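Local coordinates for UPF0141 protein yjdB (PDB 4TN0) that probably transfers phosphoethanolamine to acceptor molecules in the periplasm, through a zinc-binding domain of the alkaline phosphatase type, at residues A[59-63]-A[250-254]. Sequence-based numbering, arbitrary orientation.
Sequences SSCGT and QTHIP
Ser59 and Ser60 meet Thr251 and Ile253 where two antiparallel strands of the central mixed sheet, 53-59 and 252-259, give way to loop and helix, in a domain of the alkaline phosphatase-like fold. Ser59 and His252 form the last bridge, a non-hydrogen-bonded antiparallel pair with CA atoms 4.7 Å apart. Just beyond it, Ser60 N donates to Thr251 O at 2.9 Å; the nitrogen lies in the carbonyl plane, but the hydrogen bond is bent, with 139° at the hydrogen. The same oxygen receives a CA-H...O contact from Ser59 CA at 3.2 Å, so one carbonyl holds two consecutive residues.

Ser60 then shapes the loop. Its hydroxyl lies between its own backbone N and carbonyl carbon (chi1 64°), and from there Ser60 OG donates to Gly62 O at 2.7 Å. A short hydroxyl side chain suits this turn, bracing the buried loop from within, while the disulfide from Cys61 to Cys71 ties it to helix 68-73.

Apolar contacts flank the hydrogen bond. Ile253 lays its CG1-CD1 arm along the backbone of Ser59 and Ser60, CD1 also reaching Ser60 CB at 4.0 Å; a branched aliphatic chain can cover a peptide whose N-H is already spent on Thr251 O. Farther along, the Thr63 and Thr251 side chains lie side by side, pointing the same way, their methyls converging, Thr63 CG2 to Thr251 CG2 4.0 Å.

The zinc ion, held by Glu26, phosphorylated Thr65, Asp226 and His227, lies about 9 Å from the Thr63 side chain. Gln250 suits its place by hydrogen-bonding through both amide ends, OE1 to Met241 N and NE2 to Ser230 OG, while Thr63 adds to its methyl a hydroxyl, OG1, hydrogen-bonded to Met241 O. Across the contact Gln250 OE1 rests 3.8 Å from Thr63 CB.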
ATOM      1  N   SER A  59      -9.882   5.145   2.674  1.00 42.91           N
ATOM      2  CA  SER A  59     -10.733   4.309   1.823  1.00 39.96           C
ATOM      3  C   SER A  59     -10.091   3.926   0.504  1.00 38.12           C
ATOM      4  O   SER A  59      -9.187   4.602   0.034  1.00 40.08           O
ATOM      5  CB  SER A  59     -12.051   5.021   1.531  1.00 43.86           C
ATOM      6  OG  SER A  59     -12.977   4.800   2.579  1.00 54.60           O
ATOM      7  N   SER A  60     -10.604   2.870  -0.119  1.00 39.95           N
ATOM      8  CA  SER A  60     -10.045   2.404  -1.377  1.00 38.48           C
ATOM      9  C   SER A  60     -10.905   2.873  -2.521  1.00 36.17           C
ATOM     10  O   SER A  60     -12.052   3.278  -2.345  1.00 36.78           O
ATOM     11  CB  SER A  60      -9.943   0.873  -1.428  1.00 35.00           C
ATOM     12  OG  SER A  60     -11.233   0.291  -1.384  1.00 36.83           O
ATOM     13  N   CYS A  61     -10.339   2.760  -3.708  1.00 36.11           N
ATOM     14  CA  CYS A  61     -10.974   3.243  -4.911  1.00 43.04           C
ATOM     15  C   CYS A  61     -11.990   2.223  -5.430  1.00 38.95           C
ATOM     16  O   CYS A  61     -13.007   2.587  -6.008  1.00 41.48           O
ATOM     17  CB  CYS A  61      -9.888   3.555  -5.953  1.00 43.22           C
ATOM     18  SG  CYS A  61     -10.517   4.220  -7.476  0.78 52.06           S
ATOM     19  N   GLY A  62     -11.723   0.942  -5.183  1.00 37.53           N
ATOM     20  CA  GLY A  62     -12.587  -0.136  -5.627  1.00 30.20           C
ATOM     21  C   GLY A  62     -12.557  -1.295  -4.641  1.00 34.02           C
ATOM     22  O   GLY A  62     -11.959  -1.195  -3.569  1.00 35.46           O
ATOM     23  N   THR A  63     -13.217  -2.394  -4.977  1.00 28.31           N
ATOM     24  CA  THR A  63     -13.212  -3.539  -4.085  1.00 29.06           C
ATOM     25  C   THR A  63     -12.522  -4.734  -4.694  1.00 30.20           C
ATOM     26  O   THR A  63     -12.578  -5.821  -4.133  1.00 31.09           O
ATOM     27  CB  THR A  63     -14.624  -3.979  -3.697  1.00 25.74           C
ATOM     28  OG1 THR A  63     -15.334  -4.327  -4.891  1.00 23.81           O
ATOM     29  CG2 THR A  63     -15.338  -2.884  -2.957  1.00 24.34           C
ATOM     30  N   GLN A 250     -14.763  -4.062   3.066  1.00 33.32           N
ATOM     31  CA  GLN A 250     -14.109  -4.143   1.759  1.00 31.74           C
ATOM     32  C   GLN A 250     -13.522  -2.816   1.264  1.00 33.00           C
ATOM     33  O   GLN A 250     -12.636  -2.843   0.417  1.00 32.98           O
ATOM     34  CB  GLN A 250     -15.071  -4.711   0.711  1.00 26.56           C
ATOM     35  CG  GLN A 250     -15.358  -6.182   0.980  1.00 29.95           C
ATOM     36  CD  GLN A 250     -16.163  -6.860  -0.108  1.00 28.31           C
ATOM     37  OE1 GLN A 250     -16.158  -6.458  -1.290  1.00 28.08           O
ATOM     38  NE2 GLN A 250     -16.865  -7.903   0.285  1.00 24.91           N
ATOM     39  N   THR A 251     -13.992  -1.677   1.783  1.00 30.23           N
ATOM     40  CA  THR A 251     -13.525  -0.366   1.313  1.00 34.71           C
ATOM     41  C   THR A 251     -12.610   0.381   2.297  1.00 37.07           C
ATOM     42  O   THR A 251     -11.807   1.249   1.900  1.00 40.61           O
ATOM     43  CB  THR A 251     -14.736   0.565   0.974  1.00 33.90           C
ATOM     44  OG1 THR A 251     -15.546   0.759   2.141  1.00 35.24           O
ATOM     45  CG2 THR A 251     -15.590  -0.055  -0.094  1.00 33.41           C
ATOM     46  N   HIS A 252     -12.734   0.047   3.576  1.00 36.21           N
ATOM     47  CA  HIS A 252     -11.969   0.711   4.634  1.00 39.04           C
ATOM     48  C   HIS A 252     -10.635  -0.019   4.844  1.00 43.12           C
ATOM     49  O   HIS A 252     -10.595  -1.130   5.405  1.00 40.09           O
ATOM     50  CB  HIS A 252     -12.803   0.745   5.927  1.00 38.21           C
ATOM     51  CG  HIS A 252     -12.183   1.521   7.049  1.00 45.07           C
ATOM     52  ND1 HIS A 252     -11.114   2.379   6.871  1.00 43.00           N
ATOM     53  CD2 HIS A 252     -12.483   1.559   8.371  1.00 42.89           C
ATOM     54  CE1 HIS A 252     -10.786   2.915   8.035  1.00 43.97           C
ATOM     55  NE2 HIS A 252     -11.601   2.434   8.962  1.00 44.44           N
ATOM     56  N   ILE A 253      -9.554   0.614   4.385  1.00 41.05           N
ATOM     57  CA  ILE A 253      -8.226   0.001   4.351  1.00 41.22           C
ATOM     58  C   ILE A 253      -7.261   0.682   5.303  1.00 44.93           C
ATOM     59  O   ILE A 253      -7.451   1.848   5.661  1.00 47.76           O
ATOM     60  CB  ILE A 253      -7.598   0.068   2.927  1.00 40.17           C
ATOM     61  CG1 ILE A 253      -7.767   1.483   2.351  1.00 36.88           C
ATOM     62  CG2 ILE A 253      -8.201  -0.974   2.007  1.00 38.58           C
ATOM     63  CD1 ILE A 253      -7.002   1.731   1.076  1.00 37.79           C
ATOM     64  N   PRO A 254      -6.186  -0.025   5.673  1.00 45.35           N
ATOM     65  CA  PRO A 254      -5.112   0.600   6.435  1.00 46.33           C
ATOM     66  C   PRO A 254      -4.219   1.462   5.545  1.00 47.04           C
ATOM     67  O   PRO A 254      -4.007   1.161   4.366  1.00 40.51           O
ATOM     68  CB  PRO A 254      -4.331  -0.601   6.963  1.00 43.43           C
ATOM     69  CG  PRO A 254      -4.472  -1.589   5.864  1.00 41.22           C
ATOM     70  CD  PRO A 254      -5.913  -1.458   5.458  1.00 43.28           C
TER